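Local coordinates for fiber protein (Raptor siadenovirus a, PDB 5FJL) that forms the trimeric head at the tip of the adenovirus fibre, which probably attaches the virion to a host-cell receptor, at residues G42-K47 with I102-A107; I52-T57 with V108-A113; S94-E99 with E156-M161; D98-P103 with V148-S153. All coordinates share one frame; numbering follows the deposited sequence. Where two conformers were deposited one is given.

In the fold
The four contacts follow one all-beta head domain from strand 38-45 to the subunit interface. Contact 1 uses strand 38-45 and contact 2 its sheet neighbour 51-59, with centres about 10 Å apart; the chain I102-A113 pairs with the first and passes over the second. They touch through backbone bonds of F44 with I52 and of G42 with F54. Contacts 3 and 4, centres about 8 Å apart, share D98 and E99, and R150 NH1 joins them by bonding K97 O. Strand 99-103 links contact 4 to contact 1, centres about 18 Å apart. Contacts 2 and 3 have the most distant centres, about 24 Å apart, on opposite sides of the chain's centre. Contacts 3 and 4 both meet R129 of the third subunit.

Contact 1 (G42-K47 with I102-A107); sequences GHFLTK and IPLEGA
F44 and L104 carry the apolar side of this contact, their side chains crossing at about a right angle. CD1 of L104 sits over one face of the F44 ring, 4.1 Å from its centroid and displaced toward the rim, a CH-pi contact; L104 CB adds a second touch, 3.8 Å from F44 CD1. A chi1 of -68°, with CG beside the backbone N and anti to the carbonyl carbon, puts the ring where L104 can cover it, while the backbone of E105 and G106 runs along the ring edge. The other branch of L104, CD2, reaches T46 CG2 at 4.1 Å. F44 also meets the ring of F54, planes about 35° apart; both F44 and L104 are buried.

Between the backbones, L45 and E105 form a single antiparallel hydrogen-bonded pair: L45 N donates to E105 O at 2.8 Å and E105 N returns a bond to L45 O at 3.0 Å. This bridge lays the chain leaving strand 99-103 along the end of strand 38-45, an edge-to-edge join within the beta fold of the fibre head.

Water extends the join at each end. One molecule spans H43 O and A107 N, a second takes L45 O and P103 O, and a third accepts from K47 N while donating to P103 O. Beyond them the K47 chain, bent at chi3 (-73°), brings CE to 3.8 Å from P103 CG, with CD and CG also close to that ring atom, and its NZ continues to a hydrogen bond with F91 O.

Contact 2 (I52-T57 with V108-A113); sequences INFRKT and VQLNTA
K56 reaches across from strand 51-59 toward the chain of L110, the two side chains sliding past each other in opposite directions. Its CB points toward the 108-113 segment, and the side chain rests on T63 and T65 of strand 62-67. The chain runs on extended to CD and then bends at chi3 (79°). This turn carries CE to 4.1 Å from L110 CD1, and NZ comes equally near the same methyl. The ammonium group is gripped by water rather than by a direct bond across the contact: one molecule accepts from K56 NZ at 2.7 Å and donates to Q109 O at 2.7 Å, and another, weakly held by K56 NZ, accepts from N111 N. R58 NH2, a like charge, lies close to the ammonium.

Here an irregular segment leading from strand 99-103 to strand 115-122 passes over the face of the antiparallel sheet, and the backbones stay well apart, with CA of K56 and CA of L110 at 9.5 Å. Side chains fill the interval.

Next to K56 on the same face of the strand, F54 makes the remaining apolar contacts. L110 CD2 lies over one face of its ring, 4.5 Å from F54 CG, whereas V108 CG2 comes to the edge, 4.1 Å from F54 CZ. In L110 a chi1 of 179° sends CG out toward the strand, opposite the backbone N, and the branch there parts CD1 to K56 from CD2 to F54. F44 of strand 38-45 meets both the F54 ring and L110.

Contact 3 (S94-E99 with E156-M161); sequences STLKDE and ETIQYM
Two backbone hydrogen bonds hold S94 to I158 and L96 to E156. I158 N donates to S94 O at 2.7 Å, almost straight at 175°, with the donor tilted somewhat from the carbonyl plane. L96 N donates to E156 O at 2.8 Å, approaching nearly along the C=O axis. CA-H...O contacts supplement the pair: T95 CA lies 3.5 Å from E156 O, and T157 CA also approaches S94 O.

The apolar contact is between L96 and I158, whose side chains cross at about a right angle. L96 CD1 lies 3.8 Å from I158 CG1 and 4.0 Å from I158 CD1. L96 CB rests against E156 O and I158 CG1; with CG opposite the backbone N (chi1 -172°), CD1 reaches the isoleucine. L100 packs on I158 and F121 on L96.

Polar side chains meet through a water that is 2.8 Å from both S94 OG and T157 OG1, with a weaker link to T95 OG1. Alongside it, the methyl CG2 of T157 touches S94 OG at 3.6 Å. E156 turns its carboxylate away to Y128, T123 and H126, and K97 folds back so that NZ bonds T95 O and S93 O.

T95 and T157 thus form a single isolated bridge between the connection before strand 99-103 and the approach to strand 160-171. L96 is the centre of an inverse gamma turn, and Q159 with Y160 opposite I122 makes a classic beta bulge, where the chain enters the long sheet strand of the fibre head.

Contact 4 (D98-P103 with V148-S153); sequences DELLIP and VLRSES
L100 and V148 face each other with their CB atoms 4.1 Å apart, on the same side of the sheet, while E99 and L149 occupy the other. On the L100 side, I102 CD1 extends the apolar row to V148 CG2 at 4.3 Å. R150 crosses L100 obliquely, its CD 3.9 Å from L100 CD1. The arginine chain then bends at chi3 (55°), which brings the guanidinium back so that NH1 and NH2 both make weak bonds to E152 O, with D98 N near the edge of the group. NH1 also bonds K97 O, NE forms a salt bridge with E130, and F121 makes a cation-pi contact; together these partners fix the buried group's rotation.

On the opposite side, E99 and L149 lie side by side, pointing the same way, with E99 CG 4.0 Å from L149 CD2. D98 CB packs on R150 O at 3.5 Å, S153 CB comes to 3.8 Å from D98 N, and a water joins D98 OD2 to S153 N.

The backbones are tied by R150 N to D98 O at 2.9 Å, with the donor above the carbonyl plane, and by reciprocal bonds between L100 and V148. R129 of the third subunit bonds D98 O and R150 O. The alternation of a non-hydrogen-bonded pair, E99 with L149, and a hydrogen-bonded pair, L100 with V148, is that of antiparallel neighbours, here strands 99-103 and 144-149 at the trimer interface of the fibre head.

Contact 1 (G42-K47 with I102-A107)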
# COMPACT_ATOMS: atom_id res chain seq x y z
N GLY A 42 -12.91 -19.00 5.66
CA GLY A 42 -13.64 -19.31 4.46
C GLY A 42 -12.71 -19.64 3.30
O GLY A 42 -11.50 -19.66 3.43
N HIS A 43 -13.30 -19.94 2.16
CA HIS A 43 -12.53 -20.18 0.96
C HIS A 43 -13.32 -19.86 -0.28
O HIS A 43 -14.55 -19.76 -0.26
CB HIS A 43 -11.97 -21.63 0.91
CG HIS A 43 -12.99 -22.68 0.63
ND1 HIS A 43 -13.69 -23.30 1.64
CD2 HIS A 43 -13.45 -23.22 -0.52
CE1 HIS A 43 -14.51 -24.20 1.12
NE2 HIS A 43 -14.35 -24.20 -0.18
N PHE A 44 -12.59 -19.71 -1.37
CA PHE A 44 -13.13 -19.59 -2.71
C PHE A 44 -12.46 -20.59 -3.65
O PHE A 44 -11.31 -21.01 -3.40
CB PHE A 44 -12.90 -18.20 -3.32
CG PHE A 44 -13.68 -17.09 -2.66
CD1 PHE A 44 -15.02 -16.97 -2.86
CD2 PHE A 44 -13.03 -16.14 -1.86
CE1 PHE A 44 -15.74 -15.95 -2.27
CE2 PHE A 44 -13.74 -15.11 -1.28
CZ PHE A 44 -15.10 -15.02 -1.49
N LEU A 45 -13.17 -20.99 -4.70
CA LEU A 45 -12.64 -21.76 -5.82
C LEU A 45 -12.43 -20.85 -7.01
O LEU A 45 -13.31 -20.03 -7.32
CB LEU A 45 -13.58 -22.91 -6.23
CG LEU A 45 -13.50 -24.24 -5.46
CD1 LEU A 45 -12.30 -25.05 -5.89
CD2 LEU A 45 -13.49 -24.05 -4.00
N THR A 46 -11.31 -21.01 -7.70
CA THR A 46 -11.05 -20.32 -8.96
C THR A 46 -11.53 -21.19 -10.15
O THR A 46 -11.85 -22.39 -9.97
CB THR A 46 -9.56 -20.08 -9.16
OG1 THR A 46 -8.90 -21.34 -9.24
CG2 THR A 46 -8.93 -19.30 -7.98
N LYS A 47 -11.54 -20.62 -11.34
CA LYS A 47 -12.01 -21.35 -12.54
C LYS A 47 -11.21 -22.59 -12.81
O LYS A 47 -11.79 -23.58 -13.27
CB LYS A 47 -12.02 -20.48 -13.78
CG LYS A 47 -13.11 -19.45 -13.71
CD LYS A 47 -13.40 -18.79 -15.06
CE LYS A 47 -12.33 -17.84 -15.48
NZ LYS A 47 -12.45 -17.48 -16.93
N ILE A 102 -10.79 -11.81 -11.61
CA ILE A 102 -10.73 -13.24 -11.27
C ILE A 102 -12.08 -13.60 -10.67
O ILE A 102 -12.35 -13.29 -9.52
CB ILE A 102 -9.58 -13.50 -10.26
CG1 ILE A 102 -8.22 -13.05 -10.85
CG2 ILE A 102 -9.56 -14.97 -9.88
CD1 ILE A 102 -7.10 -12.95 -9.82
N PRO A 103 -12.94 -14.31 -11.43
CA PRO A 103 -14.23 -14.69 -10.87
C PRO A 103 -14.08 -15.87 -9.92
O PRO A 103 -13.29 -16.79 -10.22
CB PRO A 103 -15.04 -15.10 -12.13
CG PRO A 103 -14.02 -15.50 -13.08
CD PRO A 103 -12.83 -14.60 -12.86
N LEU A 104 -14.77 -15.83 -8.81
CA LEU A 104 -14.63 -16.83 -7.75
C LEU A 104 -15.97 -17.52 -7.50
O LEU A 104 -17.03 -17.02 -7.91
CB LEU A 104 -14.11 -16.15 -6.49
CG LEU A 104 -12.72 -15.48 -6.63
CD1 LEU A 104 -12.47 -14.62 -5.42
CD2 LEU A 104 -11.62 -16.48 -6.85
N GLU A 105 -15.92 -18.64 -6.82
CA GLU A 105 -17.11 -19.30 -6.29
C GLU A 105 -16.87 -19.65 -4.84
O GLU A 105 -15.78 -20.06 -4.48
CB GLU A 105 -17.36 -20.60 -7.07
CG GLU A 105 -17.79 -20.36 -8.50
CD GLU A 105 -18.26 -21.60 -9.25
OE1 GLU A 105 -18.55 -22.64 -8.63
OE2 GLU A 105 -18.36 -21.50 -10.50
N GLY A 106 -17.89 -19.50 -3.99
CA GLY A 106 -17.80 -19.91 -2.62
C GLY A 106 -19.06 -19.60 -1.85
O GLY A 106 -20.01 -19.09 -2.46
N ALA A 107 -19.06 -19.89 -0.56
CA ALA A 107 -20.30 -19.81 0.23
C ALA A 107 -20.68 -18.40 0.58
O ALA A 107 -21.87 -18.13 0.78
CB ALA A 107 -20.14 -20.60 1.47
O HOH W 1 -16.70 -21.44 0.23
O HOH W 2 -14.39 -19.60 -10.03
O HOH W 3 -11.07 -17.87 -11.29

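Contact 2 (I52-T57 with V108-A113)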
# COMPACT_ATOMS: atom_id res chain seq x y z
N ILE A 52 -8.55 -20.78 -2.63
CA ILE A 52 -8.05 -19.59 -1.91
C ILE A 52 -8.66 -19.64 -0.53
O ILE A 52 -9.86 -19.47 -0.40
CB ILE A 52 -8.50 -18.24 -2.57
CG1 ILE A 52 -7.97 -18.06 -3.99
CG2 ILE A 52 -8.07 -17.05 -1.70
CD1 ILE A 52 -8.65 -16.91 -4.70
N ASN A 53 -7.86 -19.80 0.50
CA ASN A 53 -8.37 -19.79 1.87
C ASN A 53 -8.21 -18.41 2.43
O ASN A 53 -7.24 -17.69 2.10
CB ASN A 53 -7.57 -20.78 2.73
CG ASN A 53 -7.84 -22.20 2.31
OD1 ASN A 53 -8.95 -22.67 2.38
ND2 ASN A 53 -6.84 -22.81 1.71
N PHE A 54 -9.14 -18.00 3.28
CA PHE A 54 -9.00 -16.73 3.98
C PHE A 54 -9.47 -16.82 5.42
O PHE A 54 -10.24 -17.70 5.76
CB PHE A 54 -9.71 -15.62 3.21
CG PHE A 54 -11.20 -15.80 3.12
CD1 PHE A 54 -12.04 -15.38 4.14
CD2 PHE A 54 -11.76 -16.38 2.00
CE1 PHE A 54 -13.43 -15.55 4.05
CE2 PHE A 54 -13.15 -16.51 1.89
CZ PHE A 54 -13.97 -16.12 2.92
N ARG A 55 -8.99 -15.90 6.26
CA ARG A 55 -9.43 -15.76 7.64
C ARG A 55 -9.79 -14.33 7.90
O ARG A 55 -8.96 -13.45 7.63
CB ARG A 55 -8.37 -16.19 8.62
CG ARG A 55 -8.82 -16.10 10.07
CD ARG A 55 -8.06 -17.07 10.95
NE ARG A 55 -8.74 -17.29 12.21
CZ ARG A 55 -8.91 -18.48 12.82
NH1 ARG A 55 -8.45 -19.62 12.28
NH2 ARG A 55 -9.56 -18.52 13.98
N LYS A 56 -11.00 -14.08 8.38
CA LYS A 56 -11.50 -12.73 8.71
C LYS A 56 -11.42 -12.57 10.21
O LYS A 56 -11.81 -13.47 10.97
CB LYS A 56 -12.94 -12.59 8.27
CG LYS A 56 -13.16 -12.77 6.80
CD LYS A 56 -14.62 -12.67 6.42
CE LYS A 56 -15.13 -11.25 6.33
NZ LYS A 56 -16.39 -11.19 5.54
N THR A 57 -10.87 -11.45 10.65
CA THR A 57 -10.85 -11.03 12.05
C THR A 57 -11.73 -9.79 12.17
O THR A 57 -11.47 -8.78 11.52
CB THR A 57 -9.40 -10.71 12.48
OG1 THR A 57 -8.59 -11.87 12.34
CG2 THR A 57 -9.34 -10.23 13.93
N VAL A 108 -19.70 -17.51 0.71
CA VAL A 108 -19.98 -16.18 1.24
C VAL A 108 -19.27 -15.11 0.42
O VAL A 108 -18.28 -15.38 -0.23
CB VAL A 108 -19.58 -16.06 2.72
CG1 VAL A 108 -20.35 -17.08 3.57
CG2 VAL A 108 -18.08 -16.17 2.92
N GLN A 109 -19.84 -13.91 0.43
CA GLN A 109 -19.23 -12.77 -0.21
C GLN A 109 -18.02 -12.32 0.57
O GLN A 109 -17.93 -12.53 1.77
CB GLN A 109 -20.19 -11.58 -0.20
CG GLN A 109 -21.39 -11.73 -1.08
CD GLN A 109 -22.27 -10.47 -1.10
OE1 GLN A 109 -21.84 -9.35 -0.76
NE2 GLN A 109 -23.50 -10.65 -1.53
N LEU A 110 -17.10 -11.68 -0.15
CA LEU A 110 -16.00 -10.97 0.50
C LEU A 110 -15.87 -9.63 -0.21
O LEU A 110 -15.65 -9.57 -1.40
CB LEU A 110 -14.70 -11.78 0.43
CG LEU A 110 -13.46 -11.14 1.06
CD1 LEU A 110 -13.68 -10.75 2.51
CD2 LEU A 110 -12.26 -12.06 0.93
N ASN A 111 -16.07 -8.53 0.53
CA ASN A 111 -16.04 -7.20 -0.04
C ASN A 111 -15.03 -6.40 0.75
O ASN A 111 -15.16 -6.31 1.96
CB ASN A 111 -17.40 -6.54 0.14
CG ASN A 111 -18.47 -7.26 -0.63
OD1 ASN A 111 -18.42 -7.28 -1.84
ND2 ASN A 111 -19.35 -7.93 0.07
N THR A 112 -13.99 -5.90 0.07
CA THR A 112 -12.89 -5.18 0.77
C THR A 112 -12.55 -3.90 0.07
O THR A 112 -12.89 -3.64 -1.08
CB THR A 112 -11.61 -6.07 0.82
OG1 THR A 112 -10.98 -6.12 -0.46
CG2 THR A 112 -11.92 -7.46 1.35
N ALA A 113 -11.79 -3.05 0.80
CA ALA A 113 -11.06 -1.95 0.20
C ALA A 113 -9.84 -2.51 -0.54
O ALA A 113 -9.49 -3.71 -0.37
CB ALA A 113 -10.63 -1.02 1.33
O HOH W 4 -17.18 -8.97 3.30
O HOH W 5 -16.38 -13.31 3.82

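Contact 3 (S94-E99 with E156-M161)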
# COMPACT_ATOMS: atom_id res chain seq x y z
N SER A 94 -7.34 -13.60 -20.18
CA SER A 94 -5.94 -13.82 -19.84
C SER A 94 -4.96 -12.77 -20.37
O SER A 94 -3.77 -12.81 -20.05
CB SER A 94 -5.48 -15.19 -20.31
OG SER A 94 -5.62 -15.35 -21.69
N THR A 95 -5.41 -11.79 -21.15
CA THR A 95 -4.51 -10.74 -21.59
C THR A 95 -4.04 -9.93 -20.40
O THR A 95 -4.83 -9.65 -19.49
CB THR A 95 -5.20 -9.79 -22.59
OG1 THR A 95 -5.87 -10.57 -23.58
CG2 THR A 95 -4.16 -8.88 -23.21
N LEU A 96 -2.78 -9.53 -20.44
CA LEU A 96 -2.16 -8.78 -19.36
C LEU A 96 -2.54 -7.29 -19.41
O LEU A 96 -1.69 -6.41 -19.59
CB LEU A 96 -0.65 -9.01 -19.35
CG LEU A 96 0.17 -8.46 -18.18
CD1 LEU A 96 -0.47 -8.80 -16.86
CD2 LEU A 96 1.62 -8.99 -18.25
N LYS A 97 -3.82 -7.06 -19.18
CA LYS A 97 -4.41 -5.74 -19.18
C LYS A 97 -4.03 -4.99 -17.91
O LYS A 97 -3.53 -5.58 -16.94
CB LYS A 97 -5.94 -5.86 -19.24
CG LYS A 97 -6.50 -6.64 -20.43
CD LYS A 97 -7.99 -6.92 -20.28
CE LYS A 97 -8.34 -7.99 -19.24
NZ LYS A 97 -7.59 -9.29 -19.33
N ASP A 98 -4.36 -3.71 -17.86
CA ASP A 98 -4.14 -2.94 -16.61
C ASP A 98 -5.27 -3.07 -15.57
O ASP A 98 -5.20 -2.52 -14.45
CB ASP A 98 -3.78 -1.49 -16.92
CG ASP A 98 -4.90 -0.72 -17.54
OD1 ASP A 98 -6.07 -1.09 -17.46
OD2 ASP A 98 -4.57 0.34 -18.14
N GLU A 99 -6.31 -3.85 -15.90
CA GLU A 99 -7.38 -4.21 -15.00
C GLU A 99 -7.63 -5.69 -15.25
O GLU A 99 -7.87 -6.08 -16.41
CB GLU A 99 -8.71 -3.50 -15.32
CG GLU A 99 -8.82 -2.01 -15.23
CD GLU A 99 -10.10 -1.47 -15.91
OE1 GLU A 99 -10.85 -2.22 -16.60
OE2 GLU A 99 -10.36 -0.28 -15.74
N GLU A 156 0.16 -9.32 -24.17
CA GLU A 156 0.70 -10.65 -23.87
C GLU A 156 -0.30 -11.39 -23.03
O GLU A 156 -1.15 -10.80 -22.39
CB GLU A 156 2.00 -10.57 -23.09
CG GLU A 156 3.14 -9.91 -23.82
CD GLU A 156 4.33 -9.71 -22.94
OE1 GLU A 156 5.04 -10.70 -22.65
OE2 GLU A 156 4.62 -8.56 -22.55
N THR A 157 -0.23 -12.71 -23.07
CA THR A 157 -1.10 -13.61 -22.31
C THR A 157 -0.45 -13.97 -20.97
O THR A 157 0.73 -14.31 -20.91
CB THR A 157 -1.34 -14.90 -23.12
OG1 THR A 157 -2.02 -14.51 -24.34
CG2 THR A 157 -2.18 -15.90 -22.41
N ILE A 158 -1.26 -13.88 -19.92
CA ILE A 158 -0.81 -14.33 -18.60
C ILE A 158 -0.73 -15.86 -18.60
O ILE A 158 -1.72 -16.52 -18.89
CB ILE A 158 -1.77 -13.87 -17.51
CG1 ILE A 158 -1.85 -12.33 -17.44
CG2 ILE A 158 -1.39 -14.46 -16.16
CD1 ILE A 158 -3.02 -11.86 -16.59
N GLN A 159 0.45 -16.38 -18.26
CA GLN A 159 0.59 -17.78 -17.91
C GLN A 159 0.33 -17.97 -16.43
O GLN A 159 -0.48 -18.80 -16.04
CB GLN A 159 1.96 -18.30 -18.34
CG GLN A 159 2.27 -18.10 -19.82
CD GLN A 159 1.37 -18.86 -20.76
OE1 GLN A 159 0.89 -19.94 -20.45
NE2 GLN A 159 1.09 -18.27 -21.92
N TYR A 160 1.01 -17.17 -15.59
CA TYR A 160 0.80 -17.20 -14.16
C TYR A 160 0.84 -15.81 -13.57
O TYR A 160 1.58 -14.97 -14.08
CB TYR A 160 1.86 -18.07 -13.42
CG TYR A 160 1.80 -19.50 -13.88
CD1 TYR A 160 0.91 -20.38 -13.28
CD2 TYR A 160 2.57 -19.93 -14.92
CE1 TYR A 160 0.80 -21.69 -13.74
CE2 TYR A 160 2.48 -21.22 -15.39
CZ TYR A 160 1.60 -22.09 -14.79
OH TYR A 160 1.47 -23.41 -15.26
N MET A 161 0.08 -15.64 -12.49
CA MET A 161 0.31 -14.50 -11.57
C MET A 161 0.63 -15.06 -10.23
O MET A 161 -0.20 -15.77 -9.66
CB MET A 161 -0.93 -13.61 -11.47
CG MET A 161 -0.75 -12.44 -10.51
SD MET A 161 -2.23 -11.42 -10.22
CE MET A 161 -3.16 -12.49 -9.17
O HOH W 6 -4.66 -13.71 -23.80

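Contact 4 (D98-P103 with V148-S153)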
# COMPACT_ATOMS: atom_id res chain seq x y z
N ASP A 98 -4.36 -3.71 -17.86
CA ASP A 98 -4.14 -2.94 -16.61
C ASP A 98 -5.27 -3.07 -15.57
O ASP A 98 -5.20 -2.52 -14.45
CB ASP A 98 -3.78 -1.49 -16.92
CG ASP A 98 -4.90 -0.72 -17.54
OD1 ASP A 98 -6.07 -1.09 -17.46
OD2 ASP A 98 -4.57 0.34 -18.14
N GLU A 99 -6.31 -3.85 -15.90
CA GLU A 99 -7.38 -4.21 -15.00
C GLU A 99 -7.63 -5.69 -15.25
O GLU A 99 -7.87 -6.08 -16.41
CB GLU A 99 -8.71 -3.50 -15.32
CG GLU A 99 -8.82 -2.01 -15.23
CD GLU A 99 -10.10 -1.47 -15.91
OE1 GLU A 99 -10.85 -2.22 -16.60
OE2 GLU A 99 -10.36 -0.28 -15.74
N LEU A 100 -7.61 -6.49 -14.20
CA LEU A 100 -7.81 -7.93 -14.34
C LEU A 100 -8.89 -8.38 -13.38
O LEU A 100 -8.98 -7.91 -12.25
CB LEU A 100 -6.49 -8.64 -13.99
CG LEU A 100 -5.28 -8.29 -14.83
CD1 LEU A 100 -4.05 -8.91 -14.21
CD2 LEU A 100 -5.48 -8.83 -16.23
N LEU A 101 -9.70 -9.35 -13.82
CA LEU A 101 -10.83 -9.87 -13.06
C LEU A 101 -10.69 -11.37 -12.85
O LEU A 101 -10.51 -12.09 -13.81
CB LEU A 101 -12.14 -9.61 -13.81
CG LEU A 101 -12.50 -8.16 -14.09
CD1 LEU A 101 -13.92 -8.07 -14.65
CD2 LEU A 101 -12.42 -7.28 -12.87
N ILE A 102 -10.79 -11.81 -11.61
CA ILE A 102 -10.73 -13.24 -11.27
C ILE A 102 -12.08 -13.60 -10.67
O ILE A 102 -12.35 -13.29 -9.52
CB ILE A 102 -9.58 -13.50 -10.26
CG1 ILE A 102 -8.22 -13.05 -10.85
CG2 ILE A 102 -9.56 -14.97 -9.88
CD1 ILE A 102 -7.10 -12.95 -9.82
N PRO A 103 -12.94 -14.31 -11.43
CA PRO A 103 -14.23 -14.69 -10.87
C PRO A 103 -14.08 -15.87 -9.92
O PRO A 103 -13.29 -16.79 -10.22
CB PRO A 103 -15.04 -15.10 -12.13
CG PRO A 103 -14.02 -15.50 -13.08
CD PRO A 103 -12.83 -14.60 -12.86
N VAL A 148 -7.61 -7.02 -9.87
CA VAL A 148 -6.22 -6.60 -9.77
C VAL A 148 -6.04 -5.42 -10.69
O VAL A 148 -6.38 -5.49 -11.88
CB VAL A 148 -5.25 -7.71 -10.17
CG1 VAL A 148 -3.79 -7.30 -9.99
CG2 VAL A 148 -5.53 -9.00 -9.40
N LEU A 149 -5.51 -4.32 -10.15
CA LEU A 149 -5.24 -3.12 -10.95
C LEU A 149 -3.76 -2.92 -11.09
O LEU A 149 -3.01 -3.00 -10.12
CB LEU A 149 -5.84 -1.89 -10.32
CG LEU A 149 -7.33 -1.91 -10.04
CD1 LEU A 149 -7.74 -0.54 -9.50
CD2 LEU A 149 -8.11 -2.17 -11.31
N ARG A 150 -3.29 -2.68 -12.30
CA ARG A 150 -1.89 -2.55 -12.63
C ARG A 150 -1.62 -1.22 -13.30
O ARG A 150 -2.56 -0.53 -13.74
CB ARG A 150 -1.47 -3.66 -13.60
CG ARG A 150 -1.68 -5.09 -13.08
CD ARG A 150 -1.36 -6.13 -14.13
NE ARG A 150 -0.03 -5.93 -14.65
CZ ARG A 150 0.28 -5.49 -15.85
NH1 ARG A 150 -0.66 -5.22 -16.76
NH2 ARG A 150 1.55 -5.27 -16.18
N SER A 151 -0.35 -0.87 -13.40
CA SER A 151 0.08 0.39 -14.04
C SER A 151 0.10 0.32 -15.56
O SER A 151 -0.26 1.31 -16.25
CB SER A 151 1.47 0.79 -13.59
OG SER A 151 1.89 1.94 -14.33
N GLU A 152 0.55 -0.80 -16.11
CA GLU A 152 0.88 -0.87 -17.55
C GLU A 152 0.38 -2.11 -18.29
O GLU A 152 0.91 -3.22 -18.05
CB GLU A 152 2.38 -0.77 -17.74
CG GLU A 152 2.77 -0.35 -19.15
CD GLU A 152 4.26 -0.51 -19.43
OE1 GLU A 152 5.08 -0.26 -18.51
OE2 GLU A 152 4.59 -0.92 -20.57
N SER A 153 -0.55 -1.93 -19.22
CA SER A 153 -1.03 -3.03 -20.05
C SER A 153 0.04 -3.54 -21.01
O SER A 153 0.92 -2.78 -21.44
CB SER A 153 -2.28 -2.64 -20.83
OG SER A 153 -1.94 -1.70 -21.81
O HOH W 7 -2.01 0.72 -19.11